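Local coordinates for protein esterase (uncultured bacterium FLS12, PDB 4RGY) that hydrolyses ester bonds, working as a low-temperature-active alkaline esterase with an alpha/beta-hydrolase fold, at residues M2-C7 and T21-Q26; V77-H82 and T97-E102; E118-A123 and E141-A146. One frame throughout, in Å; residues are numbered along the deposited sequence.

Contact 1 of 3, residues M2-C7 and T21-Q26; sequences MALFQC and TVILPQ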
loop_
_atom_site.group_PDB
_atom_site.type_symbol
_atom_site.label_atom_id
_atom_site.label_comp_id
_atom_site.label_asym_id
_atom_site.label_seq_id
_atom_site.Cartn_x
_atom_site.Cartn_y
_atom_site.Cartn_z
ATOM N N MET A 2 -1.612 -17.126 -1.261
ATOM C CA MET A 2 -1.816 -16.170 -2.331
ATOM C C MET A 2 -0.922 -14.969 -2.053
ATOM O O MET A 2 -0.756 -14.548 -0.902
ATOM C CB MET A 2 -3.275 -15.712 -2.400
ATOM C CG MET A 2 -4.300 -16.831 -2.578
ATOM S SD MET A 2 -4.434 -17.397 -4.283
ATOM C CE MET A 2 -4.958 -15.904 -5.117
ATOM N N ALA A 3 -0.324 -14.441 -3.104
ATOM C CA ALA A 3 0.448 -13.217 -3.001
ATOM C C ALA A 3 -0.473 -12.058 -3.392
ATOM O O ALA A 3 -1.230 -12.154 -4.368
ATOM C CB ALA A 3 1.640 -13.284 -3.913
ATOM N N LEU A 4 -0.392 -10.963 -2.635
ATOM C CA LEU A 4 -1.219 -9.778 -2.844
ATOM C C LEU A 4 -0.394 -8.641 -3.433
ATOM O O LEU A 4 0.692 -8.335 -2.940
ATOM C CB LEU A 4 -1.820 -9.338 -1.503
ATOM C CG LEU A 4 -2.598 -8.019 -1.486
ATOM C CD1 LEU A 4 -3.877 -8.153 -2.259
ATOM C CD2 LEU A 4 -2.892 -7.573 -0.061
ATOM N N PHE A 5 -0.902 -8.026 -4.496
ATOM C CA PHE A 5 -0.182 -6.945 -5.146
ATOM C C PHE A 5 -1.047 -5.714 -5.217
ATOM O O PHE A 5 -2.156 -5.747 -5.762
ATOM C CB PHE A 5 0.233 -7.349 -6.564
ATOM C CG PHE A 5 1.077 -8.576 -6.606
ATOM C CD1 PHE A 5 0.495 -9.831 -6.629
ATOM C CD2 PHE A 5 2.459 -8.483 -6.608
ATOM C CE1 PHE A 5 1.278 -10.976 -6.641
ATOM C CE2 PHE A 5 3.247 -9.621 -6.630
ATOM C CZ PHE A 5 2.657 -10.873 -6.644
ATOM N N GLN A 6 -0.536 -4.613 -4.679
ATOM C CA GLN A 6 -1.133 -3.317 -4.917
ATOM C C GLN A 6 -0.302 -2.665 -6.014
ATOM O O GLN A 6 0.904 -2.460 -5.864
ATOM C CB GLN A 6 -1.144 -2.484 -3.639
ATOM C CG GLN A 6 -1.968 -3.122 -2.508
ATOM C CD GLN A 6 -3.469 -3.194 -2.783
ATOM O OE1 GLN A 6 -3.984 -2.572 -3.712
ATOM N NE2 GLN A 6 -4.178 -3.959 -1.958
ATOM N N CYS A 7 -0.951 -2.380 -7.132
ATOM C CA CYS A 7 -0.261 -1.990 -8.353
ATOM C C CYS A 7 -0.619 -0.574 -8.728
ATOM O O CYS A 7 -1.794 -0.272 -8.977
ATOM C CB CYS A 7 -0.698 -2.907 -9.505
ATOM S SG CYS A 7 -0.777 -4.680 -9.112
ATOM N N THR A 21 -5.750 -3.959 -7.581
ATOM C CA THR A 21 -5.314 -4.977 -6.637
ATOM C C THR A 21 -5.344 -6.311 -7.354
ATOM O O THR A 21 -6.321 -6.620 -8.034
ATOM C CB THR A 21 -6.279 -5.051 -5.448
ATOM O OG1 THR A 21 -6.369 -3.755 -4.837
ATOM C CG2 THR A 21 -5.815 -6.071 -4.429
ATOM N N VAL A 22 -4.278 -7.089 -7.220
ATOM C CA VAL A 22 -4.202 -8.400 -7.854
ATOM C C VAL A 22 -3.834 -9.444 -6.812
ATOM O O VAL A 22 -2.942 -9.229 -5.988
ATOM C CB VAL A 22 -3.160 -8.404 -9.002
ATOM C CG1 VAL A 22 -2.909 -9.811 -9.516
ATOM C CG2 VAL A 22 -3.618 -7.490 -10.140
ATOM N N ILE A 23 -4.525 -10.582 -6.833
ATOM C CA ILE A 23 -4.060 -11.709 -6.036
ATOM C C ILE A 23 -3.688 -12.872 -6.945
ATOM O O ILE A 23 -4.412 -13.190 -7.892
ATOM C CB ILE A 23 -5.051 -12.128 -4.943
ATOM C CG1 ILE A 23 -6.458 -12.253 -5.486
ATOM C CG2 ILE A 23 -5.047 -11.116 -3.805
ATOM C CD1 ILE A 23 -7.468 -12.678 -4.421
ATOM N N LEU A 24 -2.524 -13.458 -6.665
ATOM C CA LEU A 24 -1.940 -14.515 -7.485
ATOM C C LEU A 24 -1.686 -15.720 -6.614
ATOM O O LEU A 24 -1.211 -15.579 -5.489
ATOM C CB LEU A 24 -0.565 -14.092 -8.000
ATOM C CG LEU A 24 -0.272 -13.373 -9.300
ATOM C CD1 LEU A 24 1.245 -13.409 -9.536
ATOM C CD2 LEU A 24 -1.026 -14.006 -10.465
ATOM N N PRO A 25 -1.957 -16.921 -7.137
ATOM C CA PRO A 25 -1.491 -18.107 -6.423
ATOM C C PRO A 25 0.033 -18.142 -6.401
ATOM O O PRO A 25 0.663 -17.768 -7.391
ATOM C CB PRO A 25 -2.031 -19.262 -7.278
ATOM C CG PRO A 25 -3.159 -18.655 -8.094
ATOM C CD PRO A 25 -2.723 -17.252 -8.353
ATOM N N GLN A 26 0.610 -18.566 -5.280
ATOM C CA GLN A 26 2.057 -18.766 -5.195
ATOM C C GLN A 26 2.420 -20.202 -5.558
ATOM O O GLN A 26 1.725 -21.134 -5.171
ATOM C CB GLN A 26 2.573 -18.461 -3.787
ATOM C CG GLN A 26 2.742 -16.989 -3.502
ATOM C CD GLN A 26 3.482 -16.721 -2.203
ATOM O OE1 GLN A 26 4.511 -17.334 -1.905
ATOM N NE2 GLN A 26 2.951 -15.810 -1.419
#

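Contact 2 of 3, residues V77-H82 and T97-E102; sequences VMPAVH and TFISEE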
loop_
_atom_site.group_PDB
_atom_site.type_symbol
_atom_site.label_atom_id
_atom_site.label_comp_id
_atom_site.label_asym_id
_atom_site.label_seq_id
_atom_site.Cartn_x
_atom_site.Cartn_y
_atom_site.Cartn_z
ATOM N N VAL A 77 -8.137 -10.167 -10.506
ATOM C CA VAL A 77 -7.715 -8.811 -10.850
ATOM C C VAL A 77 -8.855 -7.857 -10.538
ATOM O O VAL A 77 -9.947 -8.004 -11.083
ATOM C CB VAL A 77 -7.332 -8.697 -12.347
ATOM C CG1 VAL A 77 -7.035 -7.245 -12.735
ATOM C CG2 VAL A 77 -6.122 -9.587 -12.659
ATOM N N MET A 78 -8.592 -6.881 -9.674
ATOM C CA MET A 78 -9.596 -5.952 -9.176
ATOM C C MET A 78 -9.172 -4.527 -9.516
ATOM O O MET A 78 -8.369 -3.915 -8.812
ATOM C CB MET A 78 -9.751 -6.128 -7.662
ATOM C CG MET A 78 -10.451 -7.435 -7.293
ATOM S SD MET A 78 -10.044 -8.082 -5.659
ATOM C CE MET A 78 -8.357 -8.659 -5.905
ATOM N N PRO A 79 -9.721 -3.988 -10.606
ATOM C CA PRO A 79 -9.316 -2.652 -11.047
ATOM C C PRO A 79 -10.280 -1.566 -10.593
ATOM O O PRO A 79 -11.267 -1.885 -9.928
ATOM C CB PRO A 79 -9.407 -2.776 -12.545
ATOM C CG PRO A 79 -10.579 -3.701 -12.771
ATOM C CD PRO A 79 -10.568 -4.667 -11.604
ATOM N N ALA A 80 -9.966 -0.314 -10.921
ATOM C CA ALA A 80 -10.783 0.842 -10.555
ATOM C C ALA A 80 -11.284 1.549 -11.802
ATOM O O ALA A 80 -10.514 1.770 -12.747
ATOM C CB ALA A 80 -9.969 1.801 -9.705
ATOM N N VAL A 81 -12.564 1.919 -11.816
ATOM C CA VAL A 81 -13.112 2.674 -12.943
ATOM C C VAL A 81 -13.892 3.916 -12.528
ATOM O O VAL A 81 -14.667 4.463 -13.329
ATOM C CB VAL A 81 -14.009 1.811 -13.855
ATOM C CG1 VAL A 81 -13.220 0.619 -14.382
ATOM C CG2 VAL A 81 -15.264 1.353 -13.103
ATOM N N HIS A 82 -13.698 4.352 -11.286
ATOM C CA HIS A 82 -14.366 5.554 -10.787
ATOM C C HIS A 82 -15.885 5.440 -10.961
ATOM O O HIS A 82 -16.421 4.341 -10.814
ATOM C CB HIS A 82 -13.743 6.789 -11.434
ATOM C CG HIS A 82 -12.257 6.818 -11.276
ATOM N ND1 HIS A 82 -11.396 7.101 -12.314
ATOM C CD2 HIS A 82 -11.475 6.534 -10.206
ATOM C CE1 HIS A 82 -10.151 7.015 -11.882
ATOM N NE2 HIS A 82 -10.172 6.670 -10.607
ATOM N N THR A 97 -13.028 1.239 -23.053
ATOM C CA THR A 97 -11.842 0.808 -23.772
ATOM C C THR A 97 -10.770 0.378 -22.764
ATOM O O THR A 97 -10.034 -0.586 -22.985
ATOM C CB THR A 97 -11.343 1.899 -24.738
ATOM O OG1 THR A 97 -12.343 2.100 -25.747
ATOM C CG2 THR A 97 -10.045 1.488 -25.426
ATOM N N PHE A 98 -10.708 1.075 -21.632
ATOM C CA PHE A 98 -9.800 0.687 -20.567
ATOM C C PHE A 98 -10.127 -0.715 -20.045
ATOM O O PHE A 98 -9.261 -1.601 -20.023
ATOM C CB PHE A 98 -9.875 1.711 -19.426
ATOM C CG PHE A 98 -9.122 1.299 -18.189
ATOM C CD1 PHE A 98 -7.728 1.214 -18.197
ATOM C CD2 PHE A 98 -9.806 1.008 -17.013
ATOM C CE1 PHE A 98 -7.031 0.842 -17.058
ATOM C CE2 PHE A 98 -9.112 0.640 -15.867
ATOM C CZ PHE A 98 -7.723 0.557 -15.890
ATOM N N ILE A 99 -11.366 -0.934 -19.612
ATOM C CA ILE A 99 -11.686 -2.203 -18.968
ATOM C C ILE A 99 -11.670 -3.385 -19.947
ATOM O O ILE A 99 -11.314 -4.505 -19.572
ATOM C CB ILE A 99 -13.017 -2.143 -18.169
ATOM C CG1 ILE A 99 -13.092 -3.277 -17.145
ATOM C CG2 ILE A 99 -14.241 -2.162 -19.102
ATOM C CD1 ILE A 99 -12.096 -3.161 -16.008
ATOM N N SER A 100 -12.034 -3.135 -21.204
ATOM C CA SER A 100 -12.193 -4.233 -22.162
ATOM C C SER A 100 -10.932 -4.530 -22.969
ATOM O O SER A 100 -10.800 -5.621 -23.531
ATOM C CB SER A 100 -13.357 -3.944 -23.118
ATOM O OG SER A 100 -13.062 -2.845 -23.968
ATOM N N GLU A 101 -10.008 -3.574 -23.029
ATOM C CA GLU A 101 -8.812 -3.729 -23.856
ATOM C C GLU A 101 -7.518 -3.556 -23.061
ATOM O O GLU A 101 -6.726 -4.494 -22.920
ATOM C CB GLU A 101 -8.840 -2.753 -25.038
ATOM C CG GLU A 101 -10.082 -2.843 -25.928
ATOM C CD GLU A 101 -10.104 -4.090 -26.787
ATOM O OE1 GLU A 101 -9.040 -4.725 -26.943
ATOM O OE2 GLU A 101 -11.187 -4.437 -27.306
ATOM N N GLU A 102 -7.292 -2.350 -22.545
ATOM C CA GLU A 102 -6.005 -2.039 -21.936
ATOM C C GLU A 102 -5.746 -2.761 -20.622
ATOM O O GLU A 102 -4.651 -3.276 -20.384
ATOM C CB GLU A 102 -5.841 -0.540 -21.727
ATOM C CG GLU A 102 -4.398 -0.171 -21.412
ATOM C CD GLU A 102 -4.225 1.268 -21.006
ATOM O OE1 GLU A 102 -5.151 1.839 -20.403
ATOM O OE2 GLU A 102 -3.142 1.826 -21.280
#

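Contact 3 of 3, residues E118-A123 and E141-A146; sequences EDTFVA and ERFAAA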
loop_
_atom_site.group_PDB
_atom_site.type_symbol
_atom_site.label_atom_id
_atom_site.label_comp_id
_atom_site.label_asym_id
_atom_site.label_seq_id
_atom_site.Cartn_x
_atom_site.Cartn_y
_atom_site.Cartn_z
ATOM N N GLU A 118 -11.210 -19.857 -22.357
ATOM C CA GLU A 118 -11.650 -20.867 -21.397
ATOM C C GLU A 118 -11.130 -20.606 -19.981
ATOM O O GLU A 118 -11.694 -21.105 -19.009
ATOM C CB GLU A 118 -11.291 -22.288 -21.864
ATOM C CG GLU A 118 -9.822 -22.657 -21.789
ATOM C CD GLU A 118 -9.598 -24.159 -21.953
ATOM O OE1 GLU A 118 -10.597 -24.902 -22.090
ATOM O OE2 GLU A 118 -8.425 -24.595 -21.931
ATOM N N ASP A 119 -10.088 -19.785 -19.876
ATOM C CA ASP A 119 -9.479 -19.480 -18.585
ATOM C C ASP A 119 -9.726 -18.041 -18.137
ATOM O O ASP A 119 -8.997 -17.520 -17.290
ATOM C CB ASP A 119 -7.972 -19.737 -18.644
ATOM C CG ASP A 119 -7.635 -21.196 -18.892
ATOM O OD1 ASP A 119 -8.332 -22.075 -18.350
ATOM O OD2 ASP A 119 -6.664 -21.459 -19.634
ATOM N N THR A 120 -10.749 -17.401 -18.700
ATOM C CA THR A 120 -11.009 -15.986 -18.419
ATOM C C THR A 120 -12.450 -15.771 -17.962
ATOM O O THR A 120 -13.388 -16.166 -18.656
ATOM C CB THR A 120 -10.719 -15.109 -19.651
ATOM O OG1 THR A 120 -9.363 -15.312 -20.076
ATOM C CG2 THR A 120 -10.933 -13.641 -19.332
ATOM N N PHE A 121 -12.624 -15.138 -16.800
ATOM C CA PHE A 121 -13.955 -14.950 -16.226
ATOM C C PHE A 121 -14.114 -13.518 -15.733
ATOM O O PHE A 121 -13.126 -12.843 -15.442
ATOM C CB PHE A 121 -14.200 -15.916 -15.061
ATOM C CG PHE A 121 -13.535 -17.252 -15.226
ATOM C CD1 PHE A 121 -14.102 -18.227 -16.028
ATOM C CD2 PHE A 121 -12.343 -17.535 -14.575
ATOM C CE1 PHE A 121 -13.487 -19.460 -16.185
ATOM C CE2 PHE A 121 -11.725 -18.761 -14.729
ATOM C CZ PHE A 121 -12.299 -19.729 -15.531
ATOM N N VAL A 122 -15.354 -13.046 -15.655
ATOM C CA VAL A 122 -15.609 -11.713 -15.111
ATOM C C VAL A 122 -16.848 -11.733 -14.223
ATOM O O VAL A 122 -17.819 -12.444 -14.511
ATOM C CB VAL A 122 -15.718 -10.645 -16.229
ATOM C CG1 VAL A 122 -16.911 -10.919 -17.155
ATOM C CG2 VAL A 122 -15.805 -9.244 -15.639
ATOM N N ALA A 123 -16.806 -10.976 -13.129
ATOM C CA ALA A 123 -17.928 -10.866 -12.196
ATOM C C ALA A 123 -17.899 -9.496 -11.540
ATOM O O ALA A 123 -16.830 -8.882 -11.425
ATOM C CB ALA A 123 -17.880 -11.959 -11.143
ATOM N N GLU A 141 -16.404 -13.939 -27.076
ATOM C CA GLU A 141 -15.241 -14.699 -27.514
ATOM C C GLU A 141 -14.063 -14.589 -26.536
ATOM O O GLU A 141 -13.086 -15.331 -26.661
ATOM C CB GLU A 141 -14.810 -14.269 -28.922
ATOM C CG GLU A 141 -14.064 -12.931 -29.005
ATOM C CD GLU A 141 -14.971 -11.699 -28.941
ATOM O OE1 GLU A 141 -16.214 -11.849 -28.968
ATOM O OE2 GLU A 141 -14.431 -10.567 -28.883
ATOM N N ARG A 142 -14.156 -13.672 -25.570
ATOM C CA ARG A 142 -13.065 -13.446 -24.607
ATOM C C ARG A 142 -13.325 -13.977 -23.193
ATOM O O ARG A 142 -12.394 -14.082 -22.387
ATOM C CB ARG A 142 -12.748 -11.955 -24.509
ATOM C CG ARG A 142 -12.351 -11.319 -25.819
ATOM C CD ARG A 142 -12.013 -9.848 -25.615
ATOM N NE ARG A 142 -11.757 -9.182 -26.885
ATOM C CZ ARG A 142 -11.687 -7.863 -27.037
ATOM N NH1 ARG A 142 -11.451 -7.344 -28.236
ATOM N NH2 ARG A 142 -11.862 -7.063 -25.995
ATOM N N PHE A 143 -14.574 -14.313 -22.889
ATOM C CA PHE A 143 -14.952 -14.721 -21.538
ATOM C C PHE A 143 -15.683 -16.048 -21.519
ATOM O O PHE A 143 -16.669 -16.238 -22.224
ATOM C CB PHE A 143 -15.815 -13.647 -20.866
ATOM C CG PHE A 143 -15.102 -12.347 -20.679
ATOM C CD1 PHE A 143 -14.271 -12.162 -19.581
ATOM C CD2 PHE A 143 -15.225 -11.323 -21.607
ATOM C CE1 PHE A 143 -13.583 -10.965 -19.399
ATOM C CE2 PHE A 143 -14.541 -10.125 -21.435
ATOM C CZ PHE A 143 -13.712 -9.948 -20.327
ATOM N N ALA A 144 -15.204 -16.967 -20.699
ATOM C CA ALA A 144 -15.877 -18.248 -20.534
ATOM C C ALA A 144 -17.117 -18.094 -19.661
ATOM O O ALA A 144 -18.023 -18.931 -19.709
ATOM C CB ALA A 144 -14.927 -19.252 -19.921
ATOM N N ALA A 145 -17.148 -17.038 -18.850
ATOM C CA ALA A 145 -18.234 -16.837 -17.894
ATOM C C ALA A 145 -18.289 -15.384 -17.451
ATOM O O ALA A 145 -17.250 -14.720 -17.355
ATOM C CB ALA A 145 -18.059 -17.742 -16.690
ATOM N N ALA A 146 -19.502 -14.899 -17.203
ATOM C CA ALA A 146 -19.755 -13.537 -16.738
ATOM C C ALA A 146 -20.866 -13.595 -15.696
ATOM O O ALA A 146 -21.896 -14.248 -15.910
ATOM C CB ALA A 146 -20.150 -12.619 -17.901
#

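Contact 1 of 3, residues M2-C7 and T21-Q26
The N-terminal beta hairpin of strands 2-11 and 16-25 is zipped here through two antiparallel hydrogen-bonded pairs, Ala3 with Leu24 and Phe5 with Val22. Ala3 N donates to Leu24 O at 2.8 Å, and Val22 N to Phe5 O at 2.9 Å; each pair also has the return bond. Non-hydrogen-bonded pairs alternate with them. Side chains sort accordingly: on the Phe5 face, Leu24 CD1 comes 3.8 Å from Phe5 CE1, while Val22 O lies in the ring plane at its edge. On the other face, Leu4 CD1 touches both Ile23 CG2 (3.5 Å) and Thr21 CG2 (3.6 Å). Met2, bent at both chi2 (-80°) and chi3 (-61°), lays CE 3.8 Å from Ile23 CB. Gln6 lies alongside Thr21, OE1 2.9 Å from Thr21 OG1, whose further partner is His56 O. With an alanine in place of Gln6 the amide is gone, so Thr21 OG1 would probably lose this neighbour and the Thr21 methyl, CG2, the NE2 beside it. Strand 75-79 continues the sheet beyond 21-26, helices 58-62 and 65-68 pack on the Leu4 face, and an antiparallel strand of a second subunit pairs with Leu4-Cys7, extending the sheet across the interface.

Contact 2 of 3, residues V77-H82 and T97-E102
Pro79, Ala80 and Val81, where strand 75-79 runs out into a loop, meet just two side chains of helix 95-110, Phe98 and Ile99: a small, wholly buried example of a helix seated against a strand end. The apolar contacts come first. Pro79 points its CB toward the helix, and its CG lies 3.6 Å from Ile99 CD1, the two side chains meeting at about a right angle. Ile99 reaches it because CG1 stands opposite the backbone N (chi1 -161°) and the chain then bends at chi2 (68°), so that CD1 does the touching. Val81 adds a looser contact through one methyl: CG1 is 4.3 Å from Ile99 CD1 and 4.3 Å from Phe98 CD2, approaching the aromatic ring at its edge. The second kind of contact sets a ring against a carbonyl. Ala80 O lies 3.6 Å from Phe98 CE2, obliquely placed to the ring, while Ala80 itself directs its methyl away from the helix. Polar bonding does not join the two segments; in the helix, Thr97 O accepts from Glu101 N at 3.0 Å and from Glu102 N at 3.3 Å, the second bond marking a wider pi-type turn. The extended side chain of Glu102 brings OE1 to the edge of the Phe98 ring, in its plane; that oxygen also binds Ser11 OG, while OE2 takes Asp12 N. The backbone N of Val81 is hydrogen-bonded to His50 NE2. Within the fold, strand 75-79 runs between strands 16-25 and 45-49, and farther along helix 95-110 Leu103 packs on Val77, Pro79 and Phe98, so the helix covers one face of this strand.

Contact 3 of 3, residues E118-A123 and E141-A146
Val122 carries CG1 between its backbone N and carbonyl carbon (chi1 63°), and Phe143 swings its ring to the side of its own N (chi1 -63°); together these torsions bring the methyl over one face of the ring. The CH-pi contact has CG1 4.2 Å from the ring centroid, 27° off the normal. The same methyl touches Ala146 CB at 3.7 Å, and Thr120 CG2 reaches Phe143 CD1 at 3.7 Å, obliquely to the ring. On the opposite side of the sheet, Phe121 presents CD1 to Ala145 CB at 4.0 Å, the methyl lying near the ring plane at its edge, and CE1 to Ala144 CB. Two backbone bonds join the segments: Ala144 N to Thr120 O at 2.8 Å, and Val122 N to Ala145 O at 3.0 Å. The bonds lie near the starts of the two strands of a beta-alpha-beta unit, 120-125 and 145-149, connected through helix 127-138, whose Leu135 packs on both Val122 and Phe143. Chemically, backbone bonds hold strand 120-125 beside strand 145-149 and the loop leading into it, while the side chains meet across the contact through carbon atoms; the hydroxyl of Thr120 bonds Ala116 O, leaving its methyl to meet the Phe143 ring.

The three contacts follow one another along the chain without overlap and all reach a single mixed sheet. Contact 1 is the hairpin at its edge within the chain; contact 2 lies about 17 Å away, centre to centre, and touches it directly, since strands 16-25 and 75-79 are neighbours and Thr21 O probably accepts a hydrogen bond from Met78 N. Contact 3 lies about 15 Å from contact 2 and about 20 Å from contact 1, again between centres, with strand 45-49 between 75-79 and 120-125. Helix 95-110 leads toward strand 120-125, and Glu101 bridges to Arg142. Strand 120-125 leads on into a GxSxG turn, consistent with a nucleophile elbow, whereas the hairpin lies at a subunit interface.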